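PDB 3G5S: methylenetetrahydrofolate--tRNA-(uracil-5-)-methyltransferase TrmFO from Thermus thermophilus, which catalyses the folate- and FAD-dependent methylation of uridine 54 in tRNAs to 5-methyluridine, using methylenetetrahydrofolate as carbon donor and probably NADH or NADPH as reductant. Local coordinates for residues L274-K287 with I293-M307. Sequence-based numbering, arbitrary orientation.
Sequences LVGFQTGLKWPEQK and IPGLENAEIVRYGVM. With GSH (glutathione), chain C; EDO (1,2-ethanediol), chain H.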
ATOM      1  N   LEU A 274      -7.903  12.404   6.106  1.00 10.74           N
ATOM      2  CA  LEU A 274      -9.190  13.062   6.270  1.00 11.16           C
ATOM      3  C   LEU A 274     -10.217  12.052   6.763  1.00 11.06           C
ATOM      4  O   LEU A 274     -10.540  11.092   6.062  1.00 13.42           O
ATOM      5  CB  LEU A 274      -9.663  13.670   4.953  1.00 11.68           C
ATOM      6  CG  LEU A 274      -9.046  15.006   4.545  1.00 12.19           C
ATOM      7  CD1 LEU A 274      -7.553  14.884   4.281  1.00 12.49           C
ATOM      8  CD2 LEU A 274      -9.760  15.553   3.324  1.00 14.26           C
ATOM      9  N   VAL A 275     -10.734  12.270   7.963  1.00 11.13           N
ATOM     10  CA  VAL A 275     -11.585  11.285   8.618  1.00 11.96           C
ATOM     11  C   VAL A 275     -12.954  11.209   7.956  1.00 11.92           C
ATOM     12  O   VAL A 275     -13.640  12.217   7.817  1.00 12.73           O
ATOM     13  CB  VAL A 275     -11.740  11.614  10.119  1.00 14.24           C
ATOM     14  CG1 VAL A 275     -12.696  10.633  10.788  1.00 17.03           C
ATOM     15  CG2 VAL A 275     -10.380  11.601  10.806  1.00 15.03           C
ATOM     16  N   GLY A 276     -13.347  10.013   7.534  1.00 12.06           N
ATOM     17  CA  GLY A 276     -14.658   9.827   6.945  1.00 12.97           C
ATOM     18  C   GLY A 276     -14.762  10.278   5.499  1.00 12.56           C
ATOM     19  O   GLY A 276     -15.866  10.472   4.992  1.00 14.21           O
ATOM     20  N   PHE A 277     -13.615  10.424   4.832  1.00 11.67           N
ATOM     21  CA  PHE A 277     -13.580  10.880   3.444  1.00 11.56           C
ATOM     22  C   PHE A 277     -13.232   9.782   2.447  1.00 11.47           C
ATOM     23  O   PHE A 277     -12.585  10.020   1.434  1.00 12.19           O
ATOM     24  CB  PHE A 277     -12.693  12.124   3.294  1.00 13.10           C
ATOM     25  CG  PHE A 277     -13.446  13.397   3.535  1.00 13.05           C
ATOM     26  CD1 PHE A 277     -13.783  13.793   4.820  1.00 13.40           C
ATOM     27  CD2 PHE A 277     -13.889  14.165   2.472  1.00 14.40           C
ATOM     28  CE1 PHE A 277     -14.524  14.952   5.032  1.00 14.09           C
ATOM     29  CE2 PHE A 277     -14.625  15.314   2.683  1.00 15.27           C
ATOM     30  CZ  PHE A 277     -14.941  15.712   3.960  1.00 15.09           C
ATOM     31  N   GLN A 278     -13.692   8.571   2.737  1.00 11.78           N
ATOM     32  CA  GLN A 278     -13.615   7.497   1.762  1.00 12.81           C
ATOM     33  C   GLN A 278     -14.199   7.992   0.443  1.00 12.67           C
ATOM     34  O   GLN A 278     -15.226   8.673   0.420  1.00 13.81           O
ATOM     35  CB  GLN A 278     -14.367   6.256   2.256  1.00 15.20           C
ATOM     36  CG  GLN A 278     -15.874   6.442   2.422  1.00 17.10           C
ATOM     37  CD  GLN A 278     -16.268   7.117   3.732  1.00 16.98           C
ATOM     38  OE1 GLN A 278     -15.438   7.327   4.620  1.00 16.63           O
ATOM     39  NE2 GLN A 278     -17.555   7.446   3.861  1.00 18.53           N
ATOM     40  N   THR A 279     -13.539   7.659  -0.657  1.00 13.84           N
ATOM     41  CA  THR A 279     -13.908   8.245  -1.935  1.00 14.74           C
ATOM     42  C   THR A 279     -13.433   7.409  -3.109  1.00 15.31           C
ATOM     43  O   THR A 279     -12.425   6.704  -3.015  1.00 15.55           O
ATOM     44  CB  THR A 279     -13.331   9.669  -2.070  1.00 14.81           C
ATOM     45  OG1 THR A 279     -13.745  10.240  -3.314  1.00 15.59           O
ATOM     46  CG2 THR A 279     -11.808   9.643  -2.026  1.00 15.02           C
ATOM     47  N   GLY A 280     -14.173   7.501  -4.211  1.00 16.24           N
ATOM     48  CA  GLY A 280     -13.780   6.887  -5.463  1.00 16.53           C
ATOM     49  C   GLY A 280     -13.492   7.921  -6.535  1.00 17.46           C
ATOM     50  O   GLY A 280     -13.416   7.592  -7.714  1.00 19.14           O
ATOM     51  N   LEU A 281     -13.338   9.175  -6.127  1.00 16.37           N
ATOM     52  CA  LEU A 281     -13.061  10.249  -7.074  1.00 17.11           C
ATOM     53  C   LEU A 281     -11.725  10.055  -7.777  1.00 15.85           C
ATOM     54  O   LEU A 281     -10.793   9.486  -7.213  1.00 14.61           O
ATOM     55  CB  LEU A 281     -13.054  11.593  -6.357  1.00 18.38           C
ATOM     56  CG  LEU A 281     -14.416  12.122  -5.900  1.00 21.31           C
ATOM     57  CD1 LEU A 281     -14.249  13.423  -5.138  1.00 23.64           C
ATOM     58  CD2 LEU A 281     -15.363  12.308  -7.082  1.00 23.13           C
ATOM     59  N   LYS A 282     -11.631  10.542  -9.009  1.00 15.89           N
ATOM     60  CA  LYS A 282     -10.351  10.564  -9.707  1.00 16.54           C
ATOM     61  C   LYS A 282      -9.384  11.423  -8.913  1.00 14.46           C
ATOM     62  O   LYS A 282      -9.785  12.380  -8.257  1.00 15.08           O
ATOM     63  CB  LYS A 282     -10.516  11.105 -11.126  1.00 18.41           C
ATOM     64  CG  LYS A 282     -11.485  10.294 -11.961  1.00 21.27           C
ATOM     65  CD  LYS A 282     -11.387  10.636 -13.433  1.00 23.87           C
ATOM     66  CE  LYS A 282     -12.366   9.799 -14.238  1.00 25.76           C
ATOM     67  NZ  LYS A 282     -12.079   9.843 -15.700  1.00 28.34           N
ATOM     68  N   TRP A 283      -8.106  11.081  -8.968  1.00 13.95           N
ATOM     69  CA  TRP A 283      -7.137  11.713  -8.087  1.00 13.66           C
ATOM     70  C   TRP A 283      -6.996  13.234  -8.304  1.00 13.42           C
ATOM     71  O   TRP A 283      -6.948  13.980  -7.332  1.00 13.26           O
ATOM     72  CB  TRP A 283      -5.814  10.942  -8.131  1.00 15.18           C
ATOM     73  CG  TRP A 283      -5.976   9.536  -7.572  1.00 15.84           C
ATOM     74  CD1 TRP A 283      -7.146   8.935  -7.187  1.00 16.39           C
ATOM     75  CD2 TRP A 283      -4.946   8.565  -7.364  1.00 16.62           C
ATOM     76  NE1 TRP A 283      -6.902   7.661  -6.735  1.00 17.59           N
ATOM     77  CE2 TRP A 283      -5.563   7.408  -6.834  1.00 16.95           C
ATOM     78  CE3 TRP A 283      -3.565   8.562  -7.563  1.00 18.49           C
ATOM     79  CZ2 TRP A 283      -4.839   6.266  -6.499  1.00 18.85           C
ATOM     80  CZ3 TRP A 283      -2.852   7.422  -7.230  1.00 19.00           C
ATOM     81  CH2 TRP A 283      -3.491   6.292  -6.708  1.00 19.91           C
ATOM     82  N   PRO A 284      -6.963  13.703  -9.566  1.00 15.37           N
ATOM     83  CA  PRO A 284      -6.887  15.163  -9.731  1.00 15.93           C
ATOM     84  C   PRO A 284      -8.104  15.879  -9.145  1.00 15.22           C
ATOM     85  O   PRO A 284      -7.989  17.010  -8.672  1.00 15.56           O
ATOM     86  CB  PRO A 284      -6.842  15.341 -11.252  1.00 17.84           C
ATOM     87  CG  PRO A 284      -6.231  14.060 -11.753  1.00 18.23           C
ATOM     88  CD  PRO A 284      -6.789  12.995 -10.846  1.00 16.25           C
ATOM     89  N   GLU A 285      -9.260  15.225  -9.170  1.00 14.80           N
ATOM     90  CA  GLU A 285     -10.453  15.805  -8.561  1.00 15.75           C
ATOM     91  C   GLU A 285     -10.336  15.849  -7.042  1.00 14.69           C
ATOM     92  O   GLU A 285     -10.740  16.822  -6.413  1.00 14.17           O
ATOM     93  CB  GLU A 285     -11.710  15.043  -8.972  1.00 16.87           C
ATOM     94  CG  GLU A 285     -12.011  15.126 -10.459  1.00 19.73           C
ATOM     95  CD  GLU A 285     -12.456  16.515 -10.901  1.00 22.30           C
ATOM     96  OE1 GLU A 285     -11.640  17.465 -10.879  1.00 24.53           O
ATOM     97  OE2 GLU A 285     -13.633  16.653 -11.279  1.00 23.33           O
ATOM     98  N   GLN A 286      -9.782  14.796  -6.450  1.00 13.76           N
ATOM     99  CA  GLN A 286      -9.545  14.799  -5.016  1.00 13.46           C
ATOM    100  C   GLN A 286      -8.652  15.966  -4.624  1.00 13.02           C
ATOM    101  O   GLN A 286      -8.920  16.656  -3.647  1.00 13.59           O
ATOM    102  CB  GLN A 286      -8.897  13.493  -4.571  1.00 13.52           C
ATOM    103  CG  GLN A 286      -9.804  12.279  -4.662  1.00 13.15           C
ATOM    104  CD  GLN A 286      -9.171  11.040  -4.057  1.00 12.22           C
ATOM    105  OE1 GLN A 286      -8.535  11.106  -3.008  1.00 12.28           O
ATOM    106  NE2 GLN A 286      -9.351   9.904  -4.716  1.00 13.16           N
ATOM    107  N   LYS A 287      -7.578  16.180  -5.372  1.00 13.11           N
ATOM    108  CA  LYS A 287      -6.682  17.283  -5.054  1.00 14.05           C
ATOM    109  C   LYS A 287      -7.402  18.632  -5.112  1.00 13.22           C
ATOM    110  O   LYS A 287      -7.269  19.461  -4.212  1.00 13.88           O
ATOM    111  CB  LYS A 287      -5.470  17.281  -5.984  1.00 15.96           C
ATOM    112  CG  LYS A 287      -4.488  18.396  -5.695  1.00 18.32           C
ATOM    113  CD  LYS A 287      -3.278  18.308  -6.604  1.00 20.94           C
ATOM    114  CE  LYS A 287      -2.285  19.417  -6.305  1.00 22.61           C
ATOM    115  NZ  LYS A 287      -1.084  19.317  -7.178  1.00 25.10           N
ATOM    116  N   ILE A 293     -10.563  23.043   1.284  1.00 13.24           N
ATOM    117  CA  ILE A 293     -10.787  22.943   2.723  1.00 13.48           C
ATOM    118  C   ILE A 293      -9.839  23.892   3.443  1.00 13.53           C
ATOM    119  O   ILE A 293      -8.639  23.853   3.202  1.00 13.21           O
ATOM    120  CB  ILE A 293     -10.544  21.502   3.211  1.00 13.41           C
ATOM    121  CG1 ILE A 293     -11.519  20.542   2.521  1.00 13.51           C
ATOM    122  CG2 ILE A 293     -10.646  21.421   4.731  1.00 13.54           C
ATOM    123  CD1 ILE A 293     -11.142  19.074   2.671  1.00 15.07           C
ATOM    124  N   PRO A 294     -10.372  24.761   4.320  1.00 14.07           N
ATOM    125  CA  PRO A 294      -9.489  25.678   5.050  1.00 15.25           C
ATOM    126  C   PRO A 294      -8.375  24.930   5.771  1.00 14.61           C
ATOM    127  O   PRO A 294      -8.632  23.943   6.465  1.00 16.03           O
ATOM    128  CB  PRO A 294     -10.431  26.341   6.058  1.00 16.65           C
ATOM    129  CG  PRO A 294     -11.776  26.269   5.417  1.00 17.04           C
ATOM    130  CD  PRO A 294     -11.790  24.964   4.667  1.00 15.05           C
ATOM    131  N   GLY A 295      -7.143  25.401   5.591  1.00 14.13           N
ATOM    132  CA  GLY A 295      -5.975  24.738   6.136  1.00 14.27           C
ATOM    133  C   GLY A 295      -5.267  23.851   5.125  1.00 13.43           C
ATOM    134  O   GLY A 295      -4.067  23.605   5.243  1.00 14.92           O
ATOM    135  N   LEU A 296      -6.005  23.386   4.123  1.00 13.09           N
ATOM    136  CA  LEU A 296      -5.472  22.430   3.161  1.00 12.66           C
ATOM    137  C   LEU A 296      -5.260  23.034   1.771  1.00 13.58           C
ATOM    138  O   LEU A 296      -5.059  22.303   0.799  1.00 13.28           O
ATOM    139  CB  LEU A 296      -6.381  21.195   3.083  1.00 12.87           C
ATOM    140  CG  LEU A 296      -6.637  20.490   4.419  1.00 13.53           C
ATOM    141  CD1 LEU A 296      -7.473  19.236   4.209  1.00 13.27           C
ATOM    142  CD2 LEU A 296      -5.337  20.138   5.133  1.00 14.25           C
ATOM    143  N   GLU A 297      -5.280  24.362   1.679  1.00 13.59           N
ATOM    144  CA  GLU A 297      -5.180  25.029   0.386  1.00 14.23           C
ATOM    145  C   GLU A 297      -3.920  24.660  -0.391  1.00 14.34           C
ATOM    146  O   GLU A 297      -3.921  24.669  -1.624  1.00 15.33           O
ATOM    147  CB  GLU A 297      -5.273  26.548   0.558  1.00 15.18           C
ATOM    148  CG  GLU A 297      -6.657  27.034   0.966  1.00 17.39           C
ATOM    149  CD  GLU A 297      -6.853  27.140   2.471  1.00 18.53           C
ATOM    150  OE1 GLU A 297      -6.014  26.626   3.244  1.00 17.68           O
ATOM    151  OE2 GLU A 297      -7.859  27.750   2.888  1.00 20.10           O
ATOM    152  N   ASN A 298      -2.847  24.352   0.330  1.00 14.51           N
ATOM    153  CA  ASN A 298      -1.600  23.937  -0.301  1.00 15.51           C
ATOM    154  C   ASN A 298      -1.152  22.561   0.175  1.00 14.11           C
ATOM    155  O   ASN A 298       0.032  22.240   0.175  1.00 15.56           O
ATOM    156  CB  ASN A 298      -0.517  24.982  -0.054  1.00 17.23           C
ATOM    157  CG  ASN A 298      -0.846  26.301  -0.711  1.00 19.47           C
ATOM    158  OD1 ASN A 298      -0.752  26.434  -1.928  1.00 21.27           O
ATOM    159  ND2 ASN A 298      -1.260  27.276   0.089  1.00 19.95           N
ATOM    160  N   ALA A 299      -2.115  21.746   0.576  1.00 14.26           N
ATOM    161  CA  ALA A 299      -1.809  20.419   1.080  1.00 14.99           C
ATOM    162  C   ALA A 299      -1.153  19.551   0.016  1.00 14.66           C
ATOM    163  O   ALA A 299      -1.518  19.610  -1.163  1.00 15.76           O
ATOM    164  CB  ALA A 299      -3.067  19.754   1.595  1.00 16.87           C
ATOM    165  N   GLU A 300      -0.181  18.749   0.450  1.00 14.70           N
ATOM    166  CA  GLU A 300       0.460  17.750  -0.396  1.00 14.21           C
ATOM    167  C   GLU A 300      -0.185  16.407  -0.080  1.00 13.43           C
ATOM    168  O   GLU A 300      -0.063  15.890   1.028  1.00 13.13           O
ATOM    169  CB  GLU A 300       1.967  17.681  -0.122  1.00 16.37           C
ATOM    170  CG  GLU A 300       2.686  16.610  -0.939  1.00 18.50           C
ATOM    171  CD  GLU A 300       4.187  16.535  -0.670  1.00 20.68           C
ATOM    172  OE1 GLU A 300       4.791  17.557  -0.279  1.00 22.50           O
ATOM    173  OE2 GLU A 300       4.769  15.446  -0.864  1.00 21.74           O
ATOM    174  N   ILE A 301      -0.901  15.856  -1.048  1.00 13.77           N
ATOM    175  CA  ILE A 301      -1.566  14.578  -0.861  1.00 14.11           C
ATOM    176  C   ILE A 301      -0.577  13.476  -1.174  1.00 13.97           C
ATOM    177  O   ILE A 301      -0.076  13.394  -2.295  1.00 16.83           O
ATOM    178  CB  ILE A 301      -2.800  14.450  -1.770  1.00 16.11           C
ATOM    179  CG1 ILE A 301      -3.845  15.501  -1.389  1.00 19.45           C
ATOM    180  CG2 ILE A 301      -3.384  13.047  -1.687  1.00 17.35           C
ATOM    181  CD1 ILE A 301      -4.554  16.112  -2.569  1.00 22.99           C
ATOM    182  N   VAL A 302      -0.290  12.638  -0.180  1.00 11.95           N
ATOM    183  CA  VAL A 302       0.672  11.562  -0.360  1.00 13.17           C
ATOM    184  C   VAL A 302       0.018  10.210  -0.642  1.00 12.99           C
ATOM    185  O   VAL A 302       0.678   9.315  -1.157  1.00 14.30           O
ATOM    186  CB  VAL A 302       1.649  11.452   0.833  1.00 14.78           C
ATOM    187  CG1 VAL A 302       2.509  12.700   0.932  1.00 16.48           C
ATOM    188  CG2 VAL A 302       0.899  11.210   2.131  1.00 14.70           C
ATOM    189  N   ARG A 303      -1.265  10.060  -0.323  1.00 11.38           N
ATOM    190  CA  ARG A 303      -1.973   8.826  -0.639  1.00 10.97           C
ATOM    191  C   ARG A 303      -3.413   9.202  -0.946  1.00 10.45           C
ATOM    192  O   ARG A 303      -4.094   9.765  -0.095  1.00 11.89           O
ATOM    193  CB  ARG A 303      -1.901   7.846   0.538  1.00 12.26           C
ATOM    194  CG  ARG A 303      -2.415   6.451   0.225  1.00 13.90           C
ATOM    195  CD  ARG A 303      -3.946   6.297   0.397  1.00 15.02           C
ATOM    196  NE  ARG A 303      -4.246   4.877   0.523  1.00 16.56           N
ATOM    197  CZ  ARG A 303      -4.635   4.071  -0.464  1.00 16.39           C
ATOM    198  NH1 ARG A 303      -4.883   4.545  -1.682  1.00 15.97           N
ATOM    199  NH2 ARG A 303      -4.805   2.775  -0.213  1.00 18.59           N
ATOM    200  N   TYR A 304      -3.860   8.938  -2.168  1.00 10.47           N
ATOM    201  CA  TYR A 304      -5.213   9.303  -2.574  1.00 10.88           C
ATOM    202  C   TYR A 304      -6.253   8.292  -2.090  1.00 11.28           C
ATOM    203  O   TYR A 304      -5.954   7.114  -1.901  1.00 12.64           O
ATOM    204  CB  TYR A 304      -5.285   9.469  -4.090  1.00 11.81           C
ATOM    205  CG  TYR A 304      -4.690  10.774  -4.561  1.00 12.02           C
ATOM    206  CD1 TYR A 304      -5.459  11.929  -4.575  1.00 13.08           C
ATOM    207  CD2 TYR A 304      -3.363  10.866  -4.969  1.00 12.39           C
ATOM    208  CE1 TYR A 304      -4.942  13.130  -4.985  1.00 13.05           C
ATOM    209  CE2 TYR A 304      -2.831  12.076  -5.389  1.00 13.27           C
ATOM    210  CZ  TYR A 304      -3.629  13.202  -5.391  1.00 13.71           C
ATOM    211  OH  TYR A 304      -3.127  14.408  -5.803  1.00 15.42           O
ATOM    212  N   GLY A 305      -7.482   8.752  -1.886  1.00 11.27           N
ATOM    213  CA  GLY A 305      -8.550   7.862  -1.463  1.00 12.41           C
ATOM    214  C   GLY A 305      -8.983   6.916  -2.565  1.00 12.79           C
ATOM    215  O   GLY A 305      -8.899   7.253  -3.752  1.00 13.59           O
ATOM    216  N   VAL A 306      -9.430   5.730  -2.167  1.00 12.61           N
ATOM    217  CA  VAL A 306      -9.925   4.728  -3.101  1.00 13.07           C
ATOM    218  C   VAL A 306     -11.011   3.894  -2.440  1.00 13.95           C
ATOM    219  O   VAL A 306     -11.072   3.799  -1.212  1.00 14.64           O
ATOM    220  CB  VAL A 306      -8.816   3.774  -3.585  1.00 14.31           C
ATOM    221  CG1 VAL A 306      -7.752   4.535  -4.354  1.00 16.97           C
ATOM    222  CG2 VAL A 306      -8.227   2.996  -2.414  1.00 15.27           C
HETATM  223  N   MSE A 307     -11.860   3.294  -3.271  1.00 14.79           N
HETATM  224  CA  MSE A 307     -12.964   2.449  -2.828  1.00 18.27           C
HETATM  225  C   MSE A 307     -13.007   1.226  -3.709  1.00 17.02           C
HETATM  226  O   MSE A 307     -13.568   1.283  -4.799  1.00 19.35           O
HETATM  227  CB  MSE A 307     -14.308   3.152  -3.047  1.00 23.82           C
HETATM  228  CG  MSE A 307     -14.603   4.354  -2.185  1.00 28.38           C
HETATM  229 SE   MSE A 307     -15.635   3.936  -0.575  1.00 31.50          SE
HETATM  230  CE  MSE A 307     -16.931   2.674  -1.285  1.00 30.39           C
TER
HETATM  231  N1  GSH C 445     -11.409  -1.204   5.140  1.00 19.92           N
HETATM  232  CA1 GSH C 445     -11.387  -1.560   6.546  0.85 23.74           C
HETATM  233  C1  GSH C 445     -12.582  -2.404   6.963  0.96 25.82           C
HETATM  234  O11 GSH C 445     -13.461  -2.851   5.977  0.79 27.54           O
HETATM  235  O12 GSH C 445     -12.593  -2.904   8.040  0.75 27.37           O
HETATM  236  CB1 GSH C 445     -11.150  -0.376   7.480  0.92 22.02           C
HETATM  237  CG1 GSH C 445     -12.356   0.471   7.868  0.85 20.65           C
HETATM  238  CD1 GSH C 445     -13.001   1.349   6.798  0.78 20.34           C
HETATM  239  OE1 GSH C 445     -12.741   1.246   5.642  0.78 20.94           O
HETATM  240  N2  GSH C 445     -13.936   2.340   7.250  0.76 20.07           N
HETATM  241  CA2 GSH C 445     -14.505   3.276   6.332  0.90 19.80           C
HETATM  242  C2  GSH C 445     -13.913   4.673   6.486  0.89 19.19           C
HETATM  243  O2  GSH C 445     -14.340   5.415   7.308  0.89 21.38           O
HETATM  244  CB2 GSH C 445     -16.011   3.252   6.541  0.88 20.69           C
HETATM  245  SG2 GSH C 445     -17.010   4.169   5.351  0.80 22.26           S
HETATM  246  N3  GSH C 445     -13.188   5.205   5.349  0.92 17.58           N
HETATM  247  CA3 GSH C 445     -12.757   6.587   5.365  0.92 18.08           C
HETATM  248  C3  GSH C 445     -11.559   6.857   6.264  0.83 18.59           C
HETATM  249  O31 GSH C 445     -11.427   7.880   6.859  0.90 19.09           O
HETATM  250  O32 GSH C 445     -10.781   5.758   6.572  0.80 19.48           O
HETATM  251  C1  EDO H 450       8.636  16.848  -0.173  1.00 19.68           C
HETATM  252  O1  EDO H 450       7.540  17.462   0.514  1.00 19.93           O
HETATM  253  C2  EDO H 450       8.407  15.345  -0.257  1.00 19.61           C
HETATM  254  O2  EDO H 450       7.307  15.083  -1.138  1.00 19.54           O
HETATM  255  O   HOH W   1     -10.172   6.843  -6.205  1.00 18.85           O
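Beside the glutathione pocket, the start of helix 283-290 packs on the chain leaving edge strand 301-303 of the antiparallel sheet, with Trp283 lying on Tyr304 and Gln286 clasping Gly305. The two aromatic planes are only 12° apart but slid past each other, so each ring takes the other's CB on its face: Tyr304 CB sits 3.3 Å from the centroid of the Trp283 five-membered ring, and Trp283 CB 3.7 Å from that of the Tyr304 ring. Ile301 CG2 fills the opposite tyrosine face. Val306 CG1 meets the indole edge, 4.0 Å from Trp283 CZ2. With CG beside its backbone N (chi1 -69°) and an extended chain beyond, Gln286 carries its amide past the tyrosine edge to the backbone of Gly305. Gln286 OE1 accepts from Gly305 N at 2.8 Å on an in-plane lone pair, while Gln286 NE2 donates to Gly305 O at 2.9 Å and also to Leu281 O. A water bridges Leu281 O and Gly305 O. A CB on Gly305 would run into Thr279 CG2. Farther along, SE of Met307, a selenomethionine here, lies 3.9 Å from Gln278 CB, and Gly276 N donates to glutathione O31. Losing the indole to an alanine is likely to uncover Tyr304 CB and open a gap beside Val306 CG1. Three hydrogen bonds fix the Gln286 amide in rotation, satisfying both polar backbone atoms of Gly305 where no regular strand pairing joins these segments.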